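Local coordinates for protein N-acetyl-L-2,4-diaminobutyric acid deacetylase (Ruegeria pomeroyi, PDB 6TWL) that probably removes the acetyl group from N-acetyl-L-2,4-diaminobutyric acid in the breakdown of ectoine, as a zinc-dependent hydrolase of the succinylglutamate desuccinylase/aspartoacylase family, at residues G314-K317 with S318-V322. Numbering follows the deposited sequence.
Sequences GLIK and SGDCV
Two hydrogen bonds join Lys317 and Asp320, the first and last residues of a type II beta turn. In the first, Asp320 N donates to Lys317 O at 3.1 Å, the backbone bond that closes the turn. In the second, Lys317 N gives its hydrogen to Asp320 OD2 at 2.8 Å; the N-H comes to OD2 from above the carboxylate, 48° off its plane. The carboxylate can come back over the start of the turn because Asp320 CG sits beside its own backbone N (chi1 -63°). Aspartate suits this place because its carboxylate is on a stem short enough to fold back to Lys317 N while its CB packs on Ile316 CG1, and an alanine here would probably leave Lys317 N without this acceptor and the turn held across its ends by the backbone bond alone. Gly319 fits the third position of the turn, where its positive phi would press a CB against the preceding carbonyl oxygen.

Opposite charges come near without meeting: Lys317 NZ remains 5.5 Å from Asp320 OD2, so any attraction is probably modest.

The apolar contacts lie with Ile316. Its CG1, anti to the backbone N (chi1 -168°), lies 3.6 Å from Asp320 CB, and Ile316 CD1 then meets Val322 CG2 at 4.0 Å, the two branched side chains crossing nearly at right angles. Both are buried, and Phe267 touches each of them.

Far from the zinc-binding residues, the turn joins two antiparallel sheets: strand 315-316 edges one beside strand 265-269, while strand 321-326 runs between strands 258-260 and 305-311 in the other.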
ATOM      1  N   GLY A 314      -4.516  10.169 -20.387  1.00 71.80           N
ATOM      2  CA  GLY A 314      -4.788  10.133 -21.815  1.00 56.40           C
ATOM      3  C   GLY A 314      -3.548  10.275 -22.673  1.00 59.56           C
ATOM      4  O   GLY A 314      -3.506   9.768 -23.798  1.00 64.20           O
ATOM      5  N   LEU A 315      -2.536  10.977 -22.174  1.00 58.40           N
ATOM      6  CA  LEU A 315      -1.235  11.039 -22.818  1.00 57.10           C
ATOM      7  C   LEU A 315      -0.275  10.078 -22.130  1.00 61.68           C
ATOM      8  O   LEU A 315      -0.325   9.890 -20.911  1.00 55.17           O
ATOM      9  CB  LEU A 315      -0.654  12.450 -22.768  1.00 56.76           C
ATOM     10  CG  LEU A 315      -1.342  13.568 -23.546  1.00 69.81           C
ATOM     11  CD1 LEU A 315      -0.483  14.815 -23.459  1.00 64.43           C
ATOM     12  CD2 LEU A 315      -1.577  13.170 -24.993  1.00 75.48           C
ATOM     13  N   ILE A 316       0.608   9.475 -22.920  1.00 60.53           N
ATOM     14  CA  ILE A 316       1.636   8.588 -22.397  1.00 60.22           C
ATOM     15  C   ILE A 316       2.991   9.108 -22.857  1.00 66.68           C
ATOM     16  O   ILE A 316       3.099   9.791 -23.880  1.00 61.62           O
ATOM     17  CB  ILE A 316       1.412   7.120 -22.835  1.00 58.49           C
ATOM     18  CG1 ILE A 316       2.319   6.173 -22.043  1.00 57.92           C
ATOM     19  CG2 ILE A 316       1.622   6.964 -24.332  1.00 58.17           C
ATOM     20  CD1 ILE A 316       1.861   4.734 -22.049  1.00 57.09           C
ATOM     21  N   LYS A 317       4.024   8.796 -22.080  1.00 67.32           N
ATOM     22  CA  LYS A 317       5.378   9.259 -22.330  1.00 62.47           C
ATOM     23  C   LYS A 317       6.314   8.065 -22.461  1.00 61.82           C
ATOM     24  O   LYS A 317       6.020   6.966 -21.986  1.00 61.62           O
ATOM     25  CB  LYS A 317       5.861  10.182 -21.203  1.00 70.83           C
ATOM     26  CG  LYS A 317       5.062  11.466 -21.070  1.00 82.35           C
ATOM     27  CD  LYS A 317       5.738  12.438 -20.121  1.00 95.40           C
ATOM     28  CE  LYS A 317       4.752  13.469 -19.597  1.00103.82           C
ATOM     29  NZ  LYS A 317       4.495  13.310 -18.138  1.00107.53           N
ATOM     30  N   SER A 318       7.445   8.290 -23.131  1.00 61.51           N
ATOM     31  CA  SER A 318       8.458   7.249 -23.247  1.00 67.54           C
ATOM     32  C   SER A 318       8.892   6.792 -21.862  1.00 63.76           C
ATOM     33  O   SER A 318       9.207   7.611 -20.995  1.00 68.18           O
ATOM     34  CB  SER A 318       9.662   7.762 -24.040  1.00 75.09           C
ATOM     35  OG  SER A 318      10.516   6.696 -24.419  1.00 83.24           O
ATOM     36  N   GLY A 319       8.881   5.480 -21.646  1.00 70.32           N
ATOM     37  CA  GLY A 319       9.268   4.902 -20.380  1.00 71.65           C
ATOM     38  C   GLY A 319       8.114   4.545 -19.467  1.00 70.16           C
ATOM     39  O   GLY A 319       8.295   3.724 -18.562  1.00 69.92           O
ATOM     40  N   ASP A 320       6.940   5.133 -19.679  1.00 59.00           N
ATOM     41  CA  ASP A 320       5.774   4.767 -18.890  1.00 59.30           C
ATOM     42  C   ASP A 320       5.405   3.310 -19.149  1.00 63.20           C
ATOM     43  O   ASP A 320       5.605   2.782 -20.247  1.00 64.04           O
ATOM     44  CB  ASP A 320       4.584   5.667 -19.233  1.00 59.91           C
ATOM     45  CG  ASP A 320       4.828   7.129 -18.895  1.00 68.77           C
ATOM     46  OD1 ASP A 320       5.758   7.419 -18.115  1.00 66.34           O
ATOM     47  OD2 ASP A 320       4.085   7.991 -19.417  1.00 62.75           O
ATOM     48  N   CYS A 321       4.859   2.657 -18.125  1.00 65.00           N
ATOM     49  CA  CYS A 321       4.411   1.277 -18.263  1.00 67.78           C
ATOM     50  C   CYS A 321       3.044   1.262 -18.937  1.00 70.26           C
ATOM     51  O   CYS A 321       2.094   1.886 -18.448  1.00 63.09           O
ATOM     52  CB  CYS A 321       4.354   0.586 -16.902  1.00 79.02           C
ATOM     53  SG  CYS A 321       3.532  -1.028 -16.912  1.00 72.70           S
ATOM     54  N   VAL A 322       2.948   0.553 -20.065  1.00 73.11           N
ATOM     55  CA  VAL A 322       1.695   0.502 -20.812  1.00 68.91           C
ATOM     56  C   VAL A 322       0.668  -0.340 -20.065  1.00 69.34           C
ATOM     57  O   VAL A 322      -0.475   0.085 -19.855  1.00 58.92           O
ATOM     58  CB  VAL A 322       1.946  -0.035 -22.231  1.00 63.25           C
ATOM     59  CG1 VAL A 322       0.632  -0.376 -22.924  1.00 62.77           C
ATOM     60  CG2 VAL A 322       2.748   0.972 -23.044  1.00 62.38           C
TER